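Local coordinates for protein arginine decarboxylase (Campylobacter jejuni subsp. jejuni, PDB 3NZP) that probably catalyses the pyridoxal-phosphate-dependent decarboxylation of arginine to agmatine, an early step of spermidine biosynthesis, at residues Gln458-Asp466 with Phe510-Gln520; Leu446-Trp454 with Asp484-Ser492. All blocks are in the same frame, centred on the assembly; numbering follows the deposited sequence.

Interaction 1. Residues Gln458-Asp466 with Phe510-Gln520; sequences QNFPIMPLD and FLGFFLVGAYQ. With PLP (pyridoxal-5'-phosphate), chain E.
I462 and F513 face each other as a non-hydrogen-bonded pair where strand 462-464 runs antiparallel to strand 510-513. The ladder is held by M463 N to G512 O (3.2 Å) and G512 N to M463 O (3.0 Å). It continues through F514 N to P461 O (3.1 Å) and L465 N to F510 O (3.1 Å). I462 lies alongside the F513 ring, CG1 3.4 Å from F513 CD1, both side chains pointing the same way. On the other face of the sheet, M463, a selenomethionine, has CG in the crowded position between backbone N and carbonyl carbon (chi1 73°), which brings it to F514: CG meets CE1, and SE stands obliquely to the F514 ring in a Met-aromatic contact. P461 O, which accepts from F514 N, also lies at the edge of that ring, in its plane, while P461 CG packs on F514 CB and L515 CD2.

Before the strand, F460 reaches the loop that follows F514. Its edge meets L515 O in the ring plane, V516 CG2 sits over one face near the rim, and the amide of Q520 arrives from the opposite direction, its plane turned 54° from the ring. A bend at chi2 (-53°) folds Q520 back, so that NE2 gives an in-plane bond to A518 O at 3.2 Å; OE1 probably accepts from D452 N. Next to it, Y519 OH donates to O3P of pyridoxal phosphate (2.6 Å), the phosphate oxygen lying in the plane of the phenol at its edge.

In this mixed beta domain, strand 510-513 runs between 462-464 and 330-341, with backbone bonds from L511 to A334 and F513 to L332, and L465 and F510 both pack on helix 31-40.

Interaction 2. Residues Leu446-Trp454 with Asp484-Ser492; sequences LFQSMPDFW and DSDGEISYS
D484 OD1 accepts D486 N at 3.1 Å, closing an Asx turn, while its other oxygen, OD2, is turned to the F447 ring. The oxygen OD1 is met from above the carboxylate plane. The Asx turn overlaps a type I beta turn, D484 to G487, in the loop that follows strand 479-480, and it holds the carboxylate across the end of F447 at about a right angle, the two planes 75° apart. In D484 the carboxylate carbon is anti to the backbone N (chi1 173°), which brings OD2 to 3.1 Å from F447 CZ. D484 also packs on K86 of the second subunit, the lysine of a cofactor site, and it follows C483, the predicted proton donor.

F447 meets the turn with its edge: CE1 is 3.5 Å from G487 CA, which lies near the ring plane. H527 stacks on this phenylalanine, and W454 CB lies over one face toward the rim. The indole of W454, in its turn, has F447 CE2 over one face, and D486 O reaches its edge in plane.

Further along, the contact is apolar. I489 touches both L446 and F453, which meet its CG1 from directions about a right angle apart. Its CD1 touches L446 CD2 at 3.4 Å, and L446 CD1 lies against the backbone of E488. F453, with CG anti to its own backbone N (chi1 -165°), swings its ring out from the short helix 451-455 so that CE2 meets I489 CG1 at 3.4 Å and CZ meets CG2, with I489 CD1 over the face near the rim. I489 also touches F513 of strand 510-513. E488 turns outward, its OE1 bridging to K203 of the second subunit; the carboxylate of D486 comes to the indole, OD1 3.4 Å from W454 CD1.

Interactions 1 and 2 have centres 12 Å apart and touch around helix 451-455. Q520 is the joint: its OE1 lies 3.1 Å from D452 N, a probable hydrogen bond, and its side chain packs on P451 and S449. The segments alternate along the chain, and strand 462-464 is the next regular element after helix 451-455. The two contacts look to different cofactors. Y519 of interaction 1 holds the phosphate of the pyridoxal phosphate that is also bound by G322, R323, S236 and G274, whereas the side chain of D484 in interaction 2 comes within about 5 Å (nearest atoms) of another pyridoxal phosphate, close to K86 of the second subunit, consistent with active sites shared across the dimer.

Interaction 1. Residues Gln458-Asp466 with Phe510-Gln520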
loop_
_atom_site.group_PDB
_atom_site.type_symbol
_atom_site.label_atom_id
_atom_site.label_comp_id
_atom_site.label_asym_id
_atom_site.label_seq_id
_atom_site.Cartn_x
_atom_site.Cartn_y
_atom_site.Cartn_z
ATOM N N GLN B 458 3.981 -0.248 -11.502
ATOM C CA GLN B 458 4.461 -1.643 -11.438
ATOM C C GLN B 458 3.502 -2.702 -12.003
ATOM O O GLN B 458 2.418 -2.930 -11.465
ATOM C CB GLN B 458 4.822 -2.018 -9.984
ATOM C CG GLN B 458 5.678 -3.257 -9.888
ATOM C CD GLN B 458 6.885 -3.151 -10.791
ATOM O OE1 GLN B 458 7.778 -2.325 -10.569
ATOM N NE2 GLN B 458 6.910 -3.974 -11.834
ATOM N N ASN B 459 3.908 -3.354 -13.087
ATOM C CA ASN B 459 3.075 -4.372 -13.708
ATOM C C ASN B 459 3.766 -5.723 -13.661
ATOM O O ASN B 459 4.948 -5.831 -13.978
ATOM C CB ASN B 459 2.770 -3.991 -15.162
ATOM C CG ASN B 459 1.269 -3.886 -15.437
ATOM O OD1 ASN B 459 0.667 -2.799 -15.311
ATOM N ND2 ASN B 459 0.650 -5.021 -15.794
ATOM N N PHE B 460 3.036 -6.758 -13.264
ATOM C CA PHE B 460 3.634 -8.082 -13.192
ATOM C C PHE B 460 3.165 -8.959 -14.327
ATOM O O PHE B 460 1.989 -8.950 -14.687
ATOM C CB PHE B 460 3.297 -8.768 -11.874
ATOM C CG PHE B 460 3.711 -7.992 -10.676
ATOM C CD1 PHE B 460 2.878 -7.002 -10.152
ATOM C CD2 PHE B 460 4.948 -8.217 -10.086
ATOM C CE1 PHE B 460 3.280 -6.247 -9.053
ATOM C CE2 PHE B 460 5.362 -7.470 -8.987
ATOM C CZ PHE B 460 4.527 -6.480 -8.467
ATOM N N PRO B 461 4.085 -9.732 -14.912
ATOM C CA PRO B 461 3.676 -10.599 -16.011
ATOM C C PRO B 461 2.564 -11.533 -15.581
ATOM O O PRO B 461 2.573 -12.059 -14.466
ATOM C CB PRO B 461 4.966 -11.333 -16.378
ATOM C CG PRO B 461 5.768 -11.299 -15.106
ATOM C CD PRO B 461 5.513 -9.903 -14.601
ATOM N N ILE B 462 1.598 -11.732 -16.473
ATOM C CA ILE B 462 0.452 -12.598 -16.187
ATOM C C ILE B 462 0.198 -13.588 -17.319
ATOM O O ILE B 462 0.054 -13.180 -18.465
ATOM C CB ILE B 462 -0.799 -11.737 -15.985
ATOM C CG1 ILE B 462 -0.584 -10.812 -14.794
ATOM C CG2 ILE B 462 -2.006 -12.619 -15.800
ATOM C CD1 ILE B 462 -1.651 -9.765 -14.625
HETATM N N MSE B 463 0.148 -14.878 -17.001
HETATM C CA MSE B 463 -0.107 -15.898 -18.020
HETATM C C MSE B 463 -0.734 -17.142 -17.398
HETATM O O MSE B 463 -0.433 -17.485 -16.252
HETATM C CB MSE B 463 1.183 -16.315 -18.717
HETATM C CG MSE B 463 2.079 -17.160 -17.843
HETATM SE SE MSE B 463 3.643 -17.762 -18.781
HETATM C CE MSE B 463 2.808 -19.047 -19.959
ATOM N N PRO B 464 -1.609 -17.836 -18.142
ATOM C CA PRO B 464 -2.264 -19.041 -17.634
ATOM C C PRO B 464 -1.239 -20.118 -17.338
ATOM O O PRO B 464 -0.160 -20.125 -17.925
ATOM C CB PRO B 464 -3.177 -19.441 -18.777
ATOM C CG PRO B 464 -3.470 -18.137 -19.439
ATOM C CD PRO B 464 -2.131 -17.487 -19.468
ATOM N N LEU B 465 -1.574 -21.038 -16.444
ATOM C CA LEU B 465 -0.639 -22.095 -16.101
ATOM C C LEU B 465 -0.591 -23.239 -17.099
ATOM O O LEU B 465 0.378 -24.000 -17.138
ATOM C CB LEU B 465 -0.949 -22.650 -14.718
ATOM C CG LEU B 465 -0.225 -21.936 -13.574
ATOM C CD1 LEU B 465 -0.612 -20.468 -13.559
ATOM C CD2 LEU B 465 -0.582 -22.614 -12.255
ATOM N N ASP B 466 -1.638 -23.358 -17.901
ATOM C CA ASP B 466 -1.725 -24.424 -18.884
ATOM C C ASP B 466 -2.569 -23.963 -20.060
ATOM O O ASP B 466 -2.976 -22.799 -20.135
ATOM C CB ASP B 466 -2.361 -25.662 -18.249
ATOM C CG ASP B 466 -3.838 -25.465 -17.936
ATOM O OD1 ASP B 466 -4.471 -26.403 -17.396
ATOM O OD2 ASP B 466 -4.379 -24.371 -18.228
ATOM N N PHE B 510 -6.260 -21.670 -14.017
ATOM C CA PHE B 510 -5.428 -20.904 -13.092
ATOM C C PHE B 510 -4.566 -19.840 -13.777
ATOM O O PHE B 510 -4.034 -20.046 -14.869
ATOM C CB PHE B 510 -4.496 -21.835 -12.306
ATOM C CG PHE B 510 -5.206 -22.884 -11.512
ATOM C CD1 PHE B 510 -5.534 -24.101 -12.082
ATOM C CD2 PHE B 510 -5.535 -22.661 -10.179
ATOM C CE1 PHE B 510 -6.180 -25.091 -11.335
ATOM C CE2 PHE B 510 -6.182 -23.644 -9.425
ATOM C CZ PHE B 510 -6.504 -24.861 -10.003
ATOM N N LEU B 511 -4.427 -18.698 -13.120
ATOM C CA LEU B 511 -3.602 -17.631 -13.641
ATOM C C LEU B 511 -2.348 -17.517 -12.784
ATOM O O LEU B 511 -2.356 -17.847 -11.594
ATOM C CB LEU B 511 -4.363 -16.307 -13.642
ATOM C CG LEU B 511 -5.453 -16.227 -14.703
ATOM C CD1 LEU B 511 -6.041 -14.829 -14.722
ATOM C CD2 LEU B 511 -4.864 -16.576 -16.067
ATOM N N GLY B 512 -1.267 -17.058 -13.399
ATOM C CA GLY B 512 -0.026 -16.913 -12.674
ATOM C C GLY B 512 0.525 -15.506 -12.751
ATOM O O GLY B 512 0.597 -14.902 -13.824
ATOM N N PHE B 513 0.905 -14.969 -11.603
ATOM C CA PHE B 513 1.476 -13.639 -11.554
ATOM C C PHE B 513 2.923 -13.833 -11.145
ATOM O O PHE B 513 3.201 -14.283 -10.029
ATOM C CB PHE B 513 0.722 -12.821 -10.540
ATOM C CG PHE B 513 -0.742 -12.742 -10.822
ATOM C CD1 PHE B 513 -1.259 -11.704 -11.599
ATOM C CD2 PHE B 513 -1.609 -13.712 -10.327
ATOM C CE1 PHE B 513 -2.617 -11.630 -11.872
ATOM C CE2 PHE B 513 -2.967 -13.647 -10.594
ATOM C CZ PHE B 513 -3.474 -12.601 -11.371
ATOM N N PHE B 514 3.840 -13.506 -12.053
ATOM C CA PHE B 514 5.264 -13.701 -11.801
ATOM C C PHE B 514 6.082 -12.488 -11.353
ATOM O O PHE B 514 5.637 -11.351 -11.457
ATOM C CB PHE B 514 5.912 -14.333 -13.042
ATOM C CG PHE B 514 5.291 -15.653 -13.445
ATOM C CD1 PHE B 514 3.994 -15.693 -13.963
ATOM C CD2 PHE B 514 5.982 -16.861 -13.257
ATOM C CE1 PHE B 514 3.380 -16.916 -14.278
ATOM C CE2 PHE B 514 5.377 -18.099 -13.567
ATOM C CZ PHE B 514 4.072 -18.125 -14.083
ATOM N N LEU B 515 7.278 -12.759 -10.835
ATOM C CA LEU B 515 8.180 -11.705 -10.396
ATOM C C LEU B 515 7.582 -10.928 -9.255
ATOM O O LEU B 515 7.896 -9.758 -9.026
ATOM C CB LEU B 515 8.460 -10.766 -11.566
ATOM C CG LEU B 515 9.515 -11.236 -12.570
ATOM C CD1 LEU B 515 9.475 -12.729 -12.800
ATOM C CD2 LEU B 515 9.272 -10.478 -13.859
ATOM N N VAL B 516 6.733 -11.607 -8.511
ATOM C CA VAL B 516 6.046 -10.988 -7.402
ATOM C C VAL B 516 6.760 -11.256 -6.069
ATOM O O VAL B 516 6.229 -10.979 -4.996
ATOM C CB VAL B 516 4.609 -11.511 -7.395
ATOM C CG1 VAL B 516 4.580 -12.946 -6.901
ATOM C CG2 VAL B 516 3.742 -10.596 -6.603
ATOM N N GLY B 517 7.986 -11.760 -6.153
ATOM C CA GLY B 517 8.741 -12.073 -4.954
ATOM C C GLY B 517 9.471 -10.915 -4.288
ATOM O O GLY B 517 10.212 -11.109 -3.328
ATOM N N ALA B 518 9.274 -9.700 -4.773
ATOM C CA ALA B 518 9.955 -8.578 -4.158
ATOM C C ALA B 518 9.001 -7.430 -3.824
ATOM O O ALA B 518 8.178 -7.020 -4.651
ATOM C CB ALA B 518 11.059 -8.095 -5.061
ATOM N N TYR B 519 9.095 -6.930 -2.597
ATOM C CA TYR B 519 8.252 -5.829 -2.181
ATOM C C TYR B 519 6.727 -6.065 -2.148
ATOM O O TYR B 519 5.996 -5.222 -1.649
ATOM C CB TYR B 519 8.550 -4.627 -3.068
ATOM C CG TYR B 519 9.906 -4.038 -2.826
ATOM C CD1 TYR B 519 10.269 -3.613 -1.549
ATOM C CD2 TYR B 519 10.812 -3.845 -3.877
ATOM C CE1 TYR B 519 11.490 -3.000 -1.320
ATOM C CE2 TYR B 519 12.042 -3.232 -3.660
ATOM C CZ TYR B 519 12.369 -2.806 -2.377
ATOM O OH TYR B 519 13.540 -2.136 -2.132
ATOM N N GLN B 520 6.222 -7.183 -2.654
ATOM C CA GLN B 520 4.773 -7.366 -2.632
ATOM C C GLN B 520 4.220 -7.858 -1.327
ATOM O O GLN B 520 3.236 -7.331 -0.820
ATOM C CB GLN B 520 4.347 -8.325 -3.718
ATOM C CG GLN B 520 4.829 -7.853 -5.034
ATOM C CD GLN B 520 4.408 -6.430 -5.266
ATOM O OE1 GLN B 520 3.228 -6.152 -5.455
ATOM N NE2 GLN B 520 5.378 -5.505 -5.233
HETATM N N1 PLP E . 20.250 -0.414 -0.432
HETATM C C2 PLP E . 19.694 0.430 0.444
HETATM C C2A PLP E . 20.586 1.251 1.336
HETATM C C3 PLP E . 18.274 0.529 0.544
HETATM O O3 PLP E . 17.697 1.389 1.446
HETATM C C4 PLP E . 17.458 -0.284 -0.354
HETATM C C4A PLP E . 15.983 -0.219 -0.310
HETATM C C5 PLP E . 18.139 -1.174 -1.272
HETATM C C6 PLP E . 19.541 -1.189 -1.274
HETATM C C5A PLP E . 17.367 -2.078 -2.244
HETATM O O4P PLP E . 17.384 -1.548 -3.583
HETATM P P PLP E . 16.567 -2.569 -4.543
HETATM O O1P PLP E . 16.818 -2.193 -5.946
HETATM O O2P PLP E . 17.041 -4.082 -4.322
HETATM O O3P PLP E . 14.999 -2.456 -4.249
#

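Interaction 2. Residues Leu446-Trp454 with Asp484-Ser492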
loop_
_atom_site.group_PDB
_atom_site.type_symbol
_atom_site.label_atom_id
_atom_site.label_comp_id
_atom_site.label_asym_id
_atom_site.label_seq_id
_atom_site.Cartn_x
_atom_site.Cartn_y
_atom_site.Cartn_z
ATOM N N LEU B 446 -5.693 -8.003 -5.294
ATOM C CA LEU B 446 -4.743 -7.134 -6.005
ATOM C C LEU B 446 -4.161 -6.068 -5.074
ATOM O O LEU B 446 -3.469 -5.153 -5.517
ATOM C CB LEU B 446 -5.420 -6.447 -7.202
ATOM C CG LEU B 446 -5.467 -7.229 -8.524
ATOM C CD1 LEU B 446 -6.341 -6.504 -9.531
ATOM C CD2 LEU B 446 -4.059 -7.392 -9.074
ATOM N N PHE B 447 -4.468 -6.187 -3.787
ATOM C CA PHE B 447 -3.964 -5.268 -2.785
ATOM C C PHE B 447 -3.118 -6.054 -1.812
ATOM O O PHE B 447 -2.215 -5.516 -1.184
ATOM C CB PHE B 447 -5.112 -4.596 -2.034
ATOM C CG PHE B 447 -5.803 -3.527 -2.826
ATOM C CD1 PHE B 447 -6.543 -3.852 -3.961
ATOM C CD2 PHE B 447 -5.680 -2.186 -2.465
ATOM C CE1 PHE B 447 -7.147 -2.859 -4.724
ATOM C CE2 PHE B 447 -6.280 -1.184 -3.224
ATOM C CZ PHE B 447 -7.013 -1.522 -4.358
ATOM N N GLN B 448 -3.418 -7.340 -1.690
ATOM C CA GLN B 448 -2.682 -8.193 -0.777
ATOM C C GLN B 448 -1.377 -8.700 -1.364
ATOM O O GLN B 448 -0.305 -8.383 -0.850
ATOM C CB GLN B 448 -3.541 -9.380 -0.337
ATOM C CG GLN B 448 -2.780 -10.446 0.459
ATOM C CD GLN B 448 -2.263 -9.956 1.813
ATOM O OE1 GLN B 448 -1.361 -10.564 2.400
ATOM N NE2 GLN B 448 -2.837 -8.870 2.316
ATOM N N SER B 449 -1.454 -9.477 -2.437
ATOM C CA SER B 449 -0.247 -10.035 -3.033
ATOM C C SER B 449 0.446 -9.136 -4.034
ATOM O O SER B 449 1.609 -9.354 -4.356
ATOM C CB SER B 449 -0.562 -11.361 -3.711
ATOM O OG SER B 449 -1.192 -12.242 -2.809
HETATM N N MSE B 450 -0.264 -8.130 -4.530
HETATM C CA MSE B 450 0.315 -7.227 -5.520
HETATM C C MSE B 450 0.032 -5.759 -5.264
HETATM O O MSE B 450 -0.693 -5.104 -6.020
HETATM C CB MSE B 450 -0.171 -7.604 -6.922
HETATM C CG MSE B 450 0.637 -8.709 -7.579
HETATM SE SE MSE B 450 -0.348 -9.685 -8.940
HETATM C CE MSE B 450 -1.059 -11.100 -7.849
ATOM N N PRO B 451 0.610 -5.216 -4.189
ATOM C CA PRO B 451 0.416 -3.807 -3.838
ATOM C C PRO B 451 1.079 -2.858 -4.847
ATOM O O PRO B 451 0.492 -1.839 -5.207
ATOM C CB PRO B 451 1.030 -3.722 -2.440
ATOM C CG PRO B 451 2.129 -4.745 -2.498
ATOM C CD PRO B 451 1.460 -5.902 -3.196
ATOM N N ASP B 452 2.291 -3.204 -5.303
ATOM C CA ASP B 452 3.033 -2.379 -6.272
ATOM C C ASP B 452 2.208 -2.097 -7.513
ATOM O O ASP B 452 2.563 -1.232 -8.308
ATOM C CB ASP B 452 4.356 -3.042 -6.698
ATOM C CG ASP B 452 5.562 -2.489 -5.945
ATOM O OD1 ASP B 452 6.723 -2.742 -6.369
ATOM O OD2 ASP B 452 5.346 -1.803 -4.927
ATOM N N PHE B 453 1.116 -2.832 -7.685
ATOM C CA PHE B 453 0.264 -2.616 -8.837
ATOM C C PHE B 453 -0.614 -1.388 -8.567
ATOM O O PHE B 453 -0.745 -0.510 -9.419
ATOM C CB PHE B 453 -0.602 -3.849 -9.112
ATOM C CG PHE B 453 -1.238 -3.842 -10.472
ATOM C CD1 PHE B 453 -0.468 -4.047 -11.619
ATOM C CD2 PHE B 453 -2.599 -3.577 -10.620
ATOM C CE1 PHE B 453 -1.046 -3.986 -12.900
ATOM C CE2 PHE B 453 -3.187 -3.513 -11.892
ATOM C CZ PHE B 453 -2.409 -3.716 -13.032
ATOM N N TRP B 454 -1.190 -1.318 -7.368
ATOM C CA TRP B 454 -2.053 -0.200 -6.977
ATOM C C TRP B 454 -1.243 1.032 -6.572
ATOM O O TRP B 454 -1.606 2.165 -6.899
ATOM C CB TRP B 454 -2.938 -0.615 -5.801
ATOM C CG TRP B 454 -3.747 0.512 -5.233
ATOM C CD1 TRP B 454 -5.018 0.867 -5.582
ATOM C CD2 TRP B 454 -3.331 1.446 -4.221
ATOM N NE1 TRP B 454 -5.422 1.959 -4.849
ATOM C CE2 TRP B 454 -4.405 2.335 -4.008
ATOM C CE3 TRP B 454 -2.151 1.618 -3.473
ATOM C CZ2 TRP B 454 -4.339 3.381 -3.075
ATOM C CZ3 TRP B 454 -2.087 2.659 -2.544
ATOM C CH2 TRP B 454 -3.176 3.525 -2.358
ATOM N N ASP B 484 -14.146 -2.641 -4.048
ATOM C CA ASP B 484 -13.376 -1.557 -4.642
ATOM C C ASP B 484 -13.041 -1.838 -6.094
ATOM O O ASP B 484 -12.329 -2.790 -6.412
ATOM C CB ASP B 484 -12.079 -1.323 -3.854
ATOM C CG ASP B 484 -11.150 -0.321 -4.532
ATOM O OD1 ASP B 484 -11.600 0.799 -4.852
ATOM O OD2 ASP B 484 -9.964 -0.654 -4.737
ATOM N N SER B 485 -13.566 -0.996 -6.973
ATOM C CA SER B 485 -13.328 -1.141 -8.394
ATOM C C SER B 485 -11.869 -0.846 -8.715
ATOM O O SER B 485 -11.384 -1.207 -9.781
ATOM C CB SER B 485 -14.242 -0.195 -9.185
ATOM O OG SER B 485 -13.987 1.164 -8.870
ATOM N N ASP B 486 -11.164 -0.202 -7.792
ATOM C CA ASP B 486 -9.766 0.128 -8.024
ATOM C C ASP B 486 -8.895 -1.122 -7.874
ATOM O O ASP B 486 -7.667 -1.044 -7.820
ATOM C CB ASP B 486 -9.318 1.228 -7.051
ATOM C CG ASP B 486 -8.317 2.196 -7.679
ATOM O OD1 ASP B 486 -7.202 1.757 -8.039
ATOM O OD2 ASP B 486 -8.645 3.397 -7.814
ATOM N N GLY B 487 -9.542 -2.278 -7.821
ATOM C CA GLY B 487 -8.807 -3.519 -7.685
ATOM C C GLY B 487 -8.973 -4.428 -8.887
ATOM O O GLY B 487 -9.519 -5.522 -8.779
ATOM N N GLU B 488 -8.506 -3.984 -10.045
ATOM C CA GLU B 488 -8.625 -4.805 -11.236
ATOM C C GLU B 488 -7.560 -4.452 -12.258
ATOM O O GLU B 488 -7.212 -3.288 -12.414
ATOM C CB GLU B 488 -10.013 -4.642 -11.869
ATOM C CG GLU B 488 -10.324 -3.244 -12.381
ATOM C CD GLU B 488 -11.644 -3.173 -13.144
ATOM O OE1 GLU B 488 -11.734 -3.774 -14.240
ATOM O OE2 GLU B 488 -12.589 -2.516 -12.647
ATOM N N ILE B 489 -7.039 -5.465 -12.939
ATOM C CA ILE B 489 -6.028 -5.253 -13.961
ATOM C C ILE B 489 -6.722 -5.198 -15.313
ATOM O O ILE B 489 -6.786 -6.193 -16.040
ATOM C CB ILE B 489 -5.006 -6.385 -13.970
ATOM C CG1 ILE B 489 -4.469 -6.582 -12.549
ATOM C CG2 ILE B 489 -3.894 -6.070 -14.970
ATOM C CD1 ILE B 489 -3.604 -7.798 -12.379
ATOM N N SER B 490 -7.241 -4.017 -15.631
ATOM C CA SER B 490 -7.969 -3.755 -16.870
ATOM C C SER B 490 -7.159 -3.957 -18.155
ATOM O O SER B 490 -5.931 -3.834 -18.160
ATOM C CB SER B 490 -8.515 -2.327 -16.831
ATOM O OG SER B 490 -9.207 -2.087 -15.616
ATOM N N TYR B 491 -7.865 -4.261 -19.242
ATOM C CA TYR B 491 -7.247 -4.476 -20.553
ATOM C C TYR B 491 -6.707 -3.151 -21.088
ATOM O O TYR B 491 -7.289 -2.093 -20.848
ATOM C CB TYR B 491 -8.285 -5.035 -21.537
ATOM C CG TYR B 491 -7.736 -5.365 -22.908
ATOM C CD1 TYR B 491 -7.001 -6.533 -23.123
ATOM C CD2 TYR B 491 -7.938 -4.502 -23.987
ATOM C CE1 TYR B 491 -6.480 -6.838 -24.383
ATOM C CE2 TYR B 491 -7.420 -4.793 -25.252
ATOM C CZ TYR B 491 -6.690 -5.965 -25.445
ATOM O OH TYR B 491 -6.174 -6.257 -26.691
ATOM N N SER B 492 -5.599 -3.203 -21.816
ATOM C CA SER B 492 -5.017 -1.983 -22.360
ATOM C C SER B 492 -4.463 -2.198 -23.763
ATOM O O SER B 492 -4.198 -3.332 -24.167
ATOM C CB SER B 492 -3.906 -1.480 -21.430
ATOM O OG SER B 492 -3.287 -0.321 -21.957
#